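Local coordinates for protein phosphodiesterase (Candida albicans, PDB 6CPU) that is a mostly helical member of the cyclic nucleotide phosphodiesterase family, of the HD type, with zinc and magnesium ions in the model, at residues Leu257-Ile262 against Arg392-Asp397; Glu429-Leu434 against Glu538-Ser543. All blocks are in the same frame, centred on the assembly; numbering follows the deposited sequence.

Contact 1 of 2, residues Leu257-Ile262 against Arg392-Asp397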
ATOM      1  N   LEU A 257       6.040   4.026  13.540  1.00 21.96           N
ATOM      2  CA  LEU A 257       4.993   4.877  12.970  1.00 21.57           C
ATOM      3  C   LEU A 257       5.516   5.774  11.844  1.00 20.45           C
ATOM      4  O   LEU A 257       4.849   5.935  10.825  1.00 18.71           O
ATOM      5  CB  LEU A 257       4.300   5.711  14.042  1.00 22.00           C
ATOM      6  CG  LEU A 257       3.404   4.981  15.054  1.00 22.26           C
ATOM      7  CD1 LEU A 257       2.765   5.982  16.010  1.00 22.94           C
ATOM      8  CD2 LEU A 257       2.323   4.148  14.394  1.00 23.37           C
ATOM      9  N   ALA A 258       6.701   6.368  12.007  1.00 19.80           N
ATOM     10  CA  ALA A 258       7.259   7.202  10.938  1.00 19.99           C
ATOM     11  C   ALA A 258       7.397   6.404   9.628  1.00 19.54           C
ATOM     12  O   ALA A 258       7.028   6.875   8.549  1.00 20.05           O
ATOM     13  CB  ALA A 258       8.614   7.787  11.352  1.00 20.49           C
ATOM     14  N   PHE A 259       7.971   5.215   9.735  1.00 19.82           N
ATOM     15  CA  PHE A 259       8.116   4.305   8.607  1.00 19.26           C
ATOM     16  C   PHE A 259       6.763   4.012   7.952  1.00 18.46           C
ATOM     17  O   PHE A 259       6.638   4.051   6.729  1.00 17.94           O
ATOM     18  CB  PHE A 259       8.812   3.024   9.085  1.00 19.73           C
ATOM     19  CG  PHE A 259       8.655   1.838   8.173  1.00 19.97           C
ATOM     20  CD1 PHE A 259       9.189   1.836   6.895  1.00 21.02           C
ATOM     21  CD2 PHE A 259       7.994   0.695   8.612  1.00 21.10           C
ATOM     22  CE1 PHE A 259       9.062   0.732   6.073  1.00 21.01           C
ATOM     23  CE2 PHE A 259       7.867  -0.410   7.798  1.00 20.79           C
ATOM     24  CZ  PHE A 259       8.400  -0.393   6.517  1.00 20.95           C
ATOM     25  N   ILE A 260       5.757   3.734   8.771  1.00 18.17           N
ATOM     26  CA  ILE A 260       4.445   3.375   8.238  1.00 18.83           C
ATOM     27  C   ILE A 260       3.750   4.562   7.577  1.00 18.10           C
ATOM     28  O   ILE A 260       3.044   4.391   6.569  1.00 17.97           O
ATOM     29  CB  ILE A 260       3.549   2.752   9.330  1.00 20.41           C
ATOM     30  CG1 ILE A 260       4.197   1.463   9.837  1.00 20.92           C
ATOM     31  CG2 ILE A 260       2.153   2.453   8.787  1.00 19.62           C
ATOM     32  CD1 ILE A 260       3.787   1.105  11.241  1.00 21.86           C
ATOM     33  N   PHE A 261       3.940   5.766   8.120  1.00 18.90           N
ATOM     34  CA  PHE A 261       3.415   6.974   7.461  1.00 19.34           C
ATOM     35  C   PHE A 261       4.022   7.143   6.073  1.00 19.00           C
ATOM     36  O   PHE A 261       3.320   7.482   5.109  1.00 19.28           O
ATOM     37  CB  PHE A 261       3.675   8.232   8.289  1.00 20.12           C
ATOM     38  CG  PHE A 261       2.563   8.597   9.216  1.00 21.07           C
ATOM     39  CD1 PHE A 261       2.418   7.960  10.435  1.00 21.02           C
ATOM     40  CD2 PHE A 261       1.688   9.625   8.892  1.00 23.02           C
ATOM     41  CE1 PHE A 261       1.401   8.307  11.304  1.00 22.62           C
ATOM     42  CE2 PHE A 261       0.667   9.980   9.756  1.00 24.50           C
ATOM     43  CZ  PHE A 261       0.518   9.313  10.961  1.00 23.37           C
ATOM     44  N   ILE A 262       5.326   6.904   5.975  1.00 19.31           N
ATOM     45  CA  ILE A 262       6.051   6.963   4.706  1.00 20.77           C
ATOM     46  C   ILE A 262       5.493   5.944   3.716  1.00 19.25           C
ATOM     47  O   ILE A 262       5.280   6.280   2.561  1.00 18.41           O
ATOM     48  CB  ILE A 262       7.570   6.666   4.884  1.00 22.61           C
ATOM     49  CG1 ILE A 262       8.333   7.767   5.638  1.00 25.49           C
ATOM     50  CG2 ILE A 262       8.242   6.352   3.557  1.00 24.10           C
ATOM     51  CD1 ILE A 262       7.663   9.088   5.791  1.00 26.50           C
ATOM     52  N   ARG A 392      15.373   1.610   1.624  1.00 21.00           N
ATOM     53  CA  ARG A 392      16.764   2.105   1.570  1.00 21.86           C
ATOM     54  C   ARG A 392      16.970   3.314   2.482  1.00 22.07           C
ATOM     55  O   ARG A 392      18.046   3.488   3.059  1.00 20.46           O
ATOM     56  CB  ARG A 392      17.169   2.456   0.128  1.00 23.06           C
ATOM     57  CG  ARG A 392      18.601   2.971  -0.044  1.00 24.38           C
ATOM     58  CD  ARG A 392      19.621   1.899   0.317  1.00 24.99           C
ATOM     59  NE  ARG A 392      20.988   2.421   0.364  1.00 25.40           N
ATOM     60  CZ  ARG A 392      21.571   3.004   1.414  1.00 25.98           C
ATOM     61  NH1 ARG A 392      20.923   3.217   2.561  1.00 25.78           N
ATOM     62  NH2 ARG A 392      22.836   3.407   1.298  1.00 27.61           N
ATOM     63  N   ILE A 393      15.937   4.155   2.585  1.00 21.12           N
ATOM     64  CA  ILE A 393      15.954   5.343   3.444  1.00 22.57           C
ATOM     65  C   ILE A 393      15.481   5.038   4.870  1.00 23.24           C
ATOM     66  O   ILE A 393      16.132   5.428   5.836  1.00 25.09           O
ATOM     67  CB  ILE A 393      15.090   6.476   2.824  1.00 22.63           C
ATOM     68  CG1 ILE A 393      15.577   6.819   1.411  1.00 24.07           C
ATOM     69  CG2 ILE A 393      15.043   7.708   3.729  1.00 23.17           C
ATOM     70  CD1 ILE A 393      17.063   7.087   1.274  1.00 24.19           C
ATOM     71  N   CYS A 394      14.358   4.337   5.010  1.00 22.80           N
ATOM     72  CA  CYS A 394      13.732   4.117   6.312  1.00 23.69           C
ATOM     73  C   CYS A 394      14.283   2.948   7.131  1.00 23.58           C
ATOM     74  O   CYS A 394      14.223   2.992   8.355  1.00 25.55           O
ATOM     75  CB  CYS A 394      12.238   3.891   6.150  1.00 24.29           C
ATOM     76  SG  CYS A 394      11.410   5.337   5.492  1.00 26.16           S
ATOM     77  N   TRP A 395      14.796   1.920   6.468  1.00 24.01           N
ATOM     78  CA  TRP A 395      15.166   0.670   7.139  1.00 24.78           C
ATOM     79  C   TRP A 395      16.320  -0.043   6.402  1.00 25.85           C
ATOM     80  O   TRP A 395      16.234  -1.238   6.105  1.00 24.91           O
ATOM     81  CB  TRP A 395      13.924  -0.236   7.229  1.00 25.83           C
ATOM     82  CG  TRP A 395      13.883  -1.172   8.397  1.00 26.96           C
ATOM     83  CD1 TRP A 395      14.913  -1.491   9.250  1.00 29.17           C
ATOM     84  CD2 TRP A 395      12.758  -1.937   8.829  1.00 27.90           C
ATOM     85  NE1 TRP A 395      14.487  -2.406  10.180  1.00 28.59           N
ATOM     86  CE2 TRP A 395      13.169  -2.697   9.946  1.00 28.77           C
ATOM     87  CE3 TRP A 395      11.439  -2.061   8.379  1.00 27.24           C
ATOM     88  CZ2 TRP A 395      12.301  -3.577  10.614  1.00 28.99           C
ATOM     89  CZ3 TRP A 395      10.580  -2.927   9.050  1.00 28.22           C
ATOM     90  CH2 TRP A 395      11.014  -3.672  10.151  1.00 28.40           C
ATOM     91  N   PRO A 396      17.410   0.693   6.106  1.00 27.08           N
ATOM     92  CA  PRO A 396      18.496   0.112   5.310  1.00 28.38           C
ATOM     93  C   PRO A 396      19.127  -1.141   5.923  1.00 29.55           C
ATOM     94  O   PRO A 396      19.539  -2.047   5.188  1.00 27.23           O
ATOM     95  CB  PRO A 396      19.525   1.249   5.218  1.00 28.07           C
ATOM     96  CG  PRO A 396      19.185   2.182   6.316  1.00 27.81           C
ATOM     97  CD  PRO A 396      17.701   2.082   6.496  1.00 27.38           C
ATOM     98  N   ASP A 397      19.172  -1.211   7.251  1.00 32.60           N
ATOM     99  CA  ASP A 397      19.750  -2.379   7.906  1.00 36.26           C
ATOM    100  C   ASP A 397      18.880  -3.641   7.780  1.00 33.59           C
ATOM    101  O   ASP A 397      19.399  -4.747   7.910  1.00 32.95           O
ATOM    102  CB  ASP A 397      20.098  -2.071   9.367  1.00 39.89           C
ATOM    103  CG  ASP A 397      21.252  -1.069   9.506  1.00 43.53           C
ATOM    104  OD1 ASP A 397      21.893  -0.697   8.495  1.00 46.81           O
ATOM    105  OD2 ASP A 397      21.531  -0.656  10.648  1.00 47.17           O
TER
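Phe259 and Ile262 of helix 253-264 pack against Cys394 and Trp395 in a small, buried, apolar contact. It lies where helix 377-394 ends and the chain turns into helix 396-400. All four touching residues are buried. Phe259 and Cys394 carry most of the contact. The CG of Phe259 lies anti to the backbone N (chi1 162°), which extends the ring toward the other helix end. Trp395 meets that ring with the edge of its six-membered ring. This is an edge-to-face, or T-shaped, aromatic pair, with centroids 5.3 Å apart and planes at 73°. The touching edge is the CE3-CZ3 side of the indole. Trp395 CE3 stands over one face of the phenyl ring, toward its rim, and is 3.9 Å from Phe259 CZ.

The indole belongs to a helix-to-helix junction. Trp395 is the first residue to leave helical geometry after helix 377-394, and it also occupies the N-cap position of helix 396-400. The backbone therefore bends at the residue that supplies the aromatic edge.

One residue earlier, Cys394 CB lies 3.8 Å from Phe259 CD1, on an oblique approach to the ring. The thiol reaches further along helix 253-264. Cys394 SG is 3.8 Å from Ile262 CG2, with Ile262 CG1 only slightly farther. Around the pair, Phe259 also touches Tyr187 and Leu391, and Trp395 touches Ile242 of helix 227-242.

Contact 2 of 2, residues Glu429-Leu434 against Glu538-Ser543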
ATOM      1  N   GLU A 429       3.395 -20.436 -13.431  1.00 50.34           N
ATOM      2  CA  GLU A 429       4.774 -20.831 -13.169  1.00 51.45           C
ATOM      3  C   GLU A 429       4.961 -21.214 -11.697  1.00 49.29           C
ATOM      4  O   GLU A 429       5.614 -22.218 -11.406  1.00 50.57           O
ATOM      5  CB  GLU A 429       5.758 -19.730 -13.594  1.00 54.33           C
ATOM      6  CG  GLU A 429       6.939 -20.226 -14.429  1.00 59.03           C
ATOM      7  CD  GLU A 429       8.196 -20.489 -13.619  1.00 61.29           C
ATOM      8  OE1 GLU A 429       8.663 -19.559 -12.924  1.00 67.78           O
ATOM      9  OE2 GLU A 429       8.735 -21.614 -13.690  1.00 63.34           O
ATOM     10  N   TYR A 430       4.375 -20.443 -10.777  1.00 46.39           N
ATOM     11  CA  TYR A 430       4.465 -20.761  -9.336  1.00 45.76           C
ATOM     12  C   TYR A 430       3.632 -21.994  -8.968  1.00 46.12           C
ATOM     13  O   TYR A 430       4.033 -22.777  -8.114  1.00 46.36           O
ATOM     14  CB  TYR A 430       4.091 -19.553  -8.457  1.00 43.47           C
ATOM     15  CG  TYR A 430       5.097 -18.431  -8.593  1.00 41.46           C
ATOM     16  CD1 TYR A 430       6.290 -18.438  -7.872  1.00 40.88           C
ATOM     17  CD2 TYR A 430       4.873 -17.385  -9.480  1.00 40.97           C
ATOM     18  CE1 TYR A 430       7.226 -17.421  -8.023  1.00 40.07           C
ATOM     19  CE2 TYR A 430       5.796 -16.366  -9.638  1.00 41.19           C
ATOM     20  CZ  TYR A 430       6.970 -16.387  -8.913  1.00 41.30           C
ATOM     21  OH  TYR A 430       7.877 -15.359  -9.093  1.00 42.45           O
ATOM     22  N   VAL A 431       2.492 -22.165  -9.628  1.00 48.29           N
ATOM     23  CA  VAL A 431       1.670 -23.362  -9.441  1.00 53.19           C
ATOM     24  C   VAL A 431       2.445 -24.623  -9.838  1.00 54.46           C
ATOM     25  O   VAL A 431       2.383 -25.635  -9.140  1.00 55.90           O
ATOM     26  CB  VAL A 431       0.348 -23.274 -10.234  1.00 53.14           C
ATOM     27  CG1 VAL A 431      -0.379 -24.618 -10.249  1.00 53.93           C
ATOM     28  CG2 VAL A 431      -0.552 -22.205  -9.632  1.00 54.26           C
ATOM     29  N   ASN A 432       3.175 -24.550 -10.952  1.00 55.41           N
ATOM     30  CA  ASN A 432       4.006 -25.664 -11.419  1.00 55.47           C
ATOM     31  C   ASN A 432       5.287 -25.854 -10.605  1.00 55.79           C
ATOM     32  O   ASN A 432       5.771 -26.976 -10.465  1.00 57.94           O
ATOM     33  CB  ASN A 432       4.348 -25.493 -12.903  1.00 55.57           C
ATOM     34  CG  ASN A 432       3.121 -25.542 -13.793  1.00 55.75           C
ATOM     35  OD1 ASN A 432       2.048 -25.966 -13.372  1.00 56.31           O
ATOM     36  ND2 ASN A 432       3.273 -25.097 -15.033  1.00 58.09           N
ATOM     37  N   ARG A 433       5.837 -24.764 -10.075  1.00 56.24           N
ATOM     38  CA  ARG A 433       6.991 -24.845  -9.166  1.00 56.96           C
ATOM     39  C   ARG A 433       6.609 -25.455  -7.817  1.00 57.65           C
ATOM     40  O   ARG A 433       7.459 -26.010  -7.117  1.00 57.25           O
ATOM     41  CB  ARG A 433       7.610 -23.464  -8.959  1.00 58.40           C
ATOM     42  CG  ARG A 433       8.393 -22.986 -10.166  1.00 60.49           C
ATOM     43  CD  ARG A 433       8.453 -21.474 -10.264  1.00 61.60           C
ATOM     44  NE  ARG A 433       9.429 -20.886  -9.354  1.00 62.05           N
ATOM     45  CZ  ARG A 433       9.835 -19.620  -9.405  1.00 63.69           C
ATOM     46  NH1 ARG A 433       9.354 -18.786 -10.324  1.00 63.72           N
ATOM     47  NH2 ARG A 433      10.731 -19.181  -8.530  1.00 65.26           N
ATOM     48  N   LEU A 434       5.334 -25.324  -7.458  1.00 57.07           N
ATOM     49  CA  LEU A 434       4.776 -25.984  -6.281  1.00 58.62           C
ATOM     50  C   LEU A 434       4.616 -27.487  -6.539  1.00 60.90           C
ATOM     51  O   LEU A 434       4.965 -28.310  -5.688  1.00 60.33           O
ATOM     52  CB  LEU A 434       3.426 -25.354  -5.918  1.00 57.27           C
ATOM     53  CG  LEU A 434       2.615 -25.974  -4.779  1.00 56.81           C
ATOM     54  CD1 LEU A 434       3.456 -26.117  -3.519  1.00 55.93           C
ATOM     55  CD2 LEU A 434       1.376 -25.135  -4.517  1.00 56.42           C
ATOM     56  N   GLU A 538      -9.568 -21.376  -6.245  1.00 48.76           N
ATOM     57  CA  GLU A 538      -9.814 -22.748  -5.793  1.00 48.34           C
ATOM     58  C   GLU A 538      -8.555 -23.594  -5.933  1.00 46.38           C
ATOM     59  O   GLU A 538      -8.123 -24.219  -4.971  1.00 43.11           O
ATOM     60  CB  GLU A 538     -10.978 -23.381  -6.565  1.00 51.37           C
ATOM     61  CG  GLU A 538     -11.465 -24.703  -5.984  1.00 52.84           C
ATOM     62  CD  GLU A 538     -12.911 -25.015  -6.337  1.00 55.15           C
ATOM     63  OE1 GLU A 538     -13.434 -24.456  -7.326  1.00 54.96           O
ATOM     64  OE2 GLU A 538     -13.531 -25.827  -5.618  1.00 58.06           O
ATOM     65  N   ASN A 539      -7.949 -23.574  -7.117  1.00 46.27           N
ATOM     66  CA  ASN A 539      -6.764 -24.388  -7.382  1.00 47.71           C
ATOM     67  C   ASN A 539      -5.534 -24.002  -6.574  1.00 46.34           C
ATOM     68  O   ASN A 539      -4.817 -24.878  -6.089  1.00 46.07           O
ATOM     69  CB  ASN A 539      -6.424 -24.373  -8.873  1.00 50.69           C
ATOM     70  CG  ASN A 539      -7.429 -25.145  -9.705  1.00 52.01           C
ATOM     71  OD1 ASN A 539      -8.052 -26.094  -9.227  1.00 55.81           O
ATOM     72  ND2 ASN A 539      -7.592 -24.742 -10.958  1.00 53.73           N
ATOM     73  N   LEU A 540      -5.277 -22.701  -6.428  1.00 44.69           N
ATOM     74  CA  LEU A 540      -4.100 -22.250  -5.672  1.00 42.40           C
ATOM     75  C   LEU A 540      -4.212 -22.595  -4.186  1.00 39.17           C
ATOM     76  O   LEU A 540      -3.267 -23.107  -3.586  1.00 38.75           O
ATOM     77  CB  LEU A 540      -3.882 -20.736  -5.827  1.00 41.63           C
ATOM     78  CG  LEU A 540      -2.705 -20.150  -5.033  1.00 42.69           C
ATOM     79  CD1 LEU A 540      -1.369 -20.656  -5.559  1.00 43.34           C
ATOM     80  CD2 LEU A 540      -2.745 -18.627  -5.052  1.00 42.67           C
ATOM     81  N   PHE A 541      -5.353 -22.284  -3.586  1.00 38.36           N
ATOM     82  CA  PHE A 541      -5.523 -22.516  -2.153  1.00 39.91           C
ATOM     83  C   PHE A 541      -5.545 -24.021  -1.825  1.00 42.31           C
ATOM     84  O   PHE A 541      -4.844 -24.472  -0.906  1.00 40.46           O
ATOM     85  CB  PHE A 541      -6.760 -21.783  -1.627  1.00 39.66           C
ATOM     86  CG  PHE A 541      -6.527 -20.313  -1.403  1.00 38.97           C
ATOM     87  CD1 PHE A 541      -5.855 -19.876  -0.267  1.00 38.70           C
ATOM     88  CD2 PHE A 541      -6.930 -19.370  -2.342  1.00 39.17           C
ATOM     89  CE1 PHE A 541      -5.617 -18.530  -0.062  1.00 37.24           C
ATOM     90  CE2 PHE A 541      -6.690 -18.018  -2.139  1.00 37.96           C
ATOM     91  CZ  PHE A 541      -6.032 -17.601  -1.000  1.00 36.63           C
ATOM     92  N   ASN A 542      -6.314 -24.791  -2.597  1.00 44.32           N
ATOM     93  CA  ASN A 542      -6.283 -26.261  -2.507  1.00 44.77           C
ATOM     94  C   ASN A 542      -4.863 -26.801  -2.602  1.00 43.26           C
ATOM     95  O   ASN A 542      -4.444 -27.596  -1.772  1.00 42.68           O
ATOM     96  CB  ASN A 542      -7.151 -26.899  -3.601  1.00 46.73           C
ATOM     97  CG  ASN A 542      -8.635 -26.816  -3.293  1.00 49.06           C
ATOM     98  OD1 ASN A 542      -9.042 -26.840  -2.130  1.00 53.58           O
ATOM     99  ND2 ASN A 542      -9.458 -26.732  -4.338  1.00 52.06           N
ATOM    100  N   SER A 543      -4.113 -26.332  -3.596  1.00 44.05           N
ATOM    101  CA  SER A 543      -2.736 -26.771  -3.795  1.00 42.54           C
ATOM    102  C   SER A 543      -1.804 -26.350  -2.654  1.00 42.71           C
ATOM    103  O   SER A 543      -0.944 -27.121  -2.230  1.00 41.85           O
ATOM    104  CB  SER A 543      -2.208 -26.246  -5.134  1.00 44.68           C
ATOM    105  OG  SER A 543      -0.943 -26.805  -5.430  1.00 46.41           O
TER
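Leu434 reaches from helix 427-438 to Ser543 on helix 525-547, in a sparse helix-to-helix contact. Its CB points toward the other helix. Leu434 swings CG opposite its amide nitrogen (chi1 175°), which carries CD2 across the gap. Leu434 CG comes to 3.7 Å from Ser543 OG. Leu434 CD2 is modelled 3.0 Å from Ser543 OG, shorter than an ordinary methyl-oxygen contact, and the exact closeness is doubtful. Leu434 CD2 meets mainly the oxygen end of Ser543, with Ser543 CB behind it at 3.8 Å. Leu434 CD1, the other branch, has no near contact with Ser543. The serine is extended in the same way (chi1 -172°), and this brings its oxygen out to the leucine.

One turn earlier on each helix, Val431 lies beside Leu540, and only their branch ends approach. This pair is looser: Val431 CG2 and Leu540 CD1 are 4.4 Å apart. The two pairs form successive rungs, three residues apart on both helices.

On helix 427-438, Arg433 NH1 makes a salt bridge to Glu429 OE1 at 2.8 Å. The bond is bent, at 136°, and links two successive turns of the helix. Tyr430 CE1 lies over one face of the guanidinium.

The contact is helix-to-helix packing within the helical cyclic nucleotide phosphodiesterase domain, with the zinc ion about 12 Å from the Leu540 side chain. Helix 446-462 packs beside both partners: Leu434 touches Leu456 and Leu540 touches Cys460. Helix 552-569 packs against helix 525-547, where Phe541 meets Ile558 and Glu538 forms a salt bridge with Lys562.

Overall arrangement
From the N terminus, the chain passes a small parallel sheet and several helices before it reaches helix 253-264. Contact 1 then closes a loop of 129 residues, bringing the end of helix 377-394 and the start of helix 396-400 back to that helix. Contact 2 opens later, on helix 427-438, and closes a loop of 103 residues at helix 525-547. The two loops lie in series and neither nest nor cross. Their centres are 33 Å apart, and their nearest atoms about 21 Å. Contact 1 ties helix 253-264 to the junction of helices 377-394 and 396-400. Contact 2 joins later helices, with the side chain of Leu540 about 12 Å from the zinc ion.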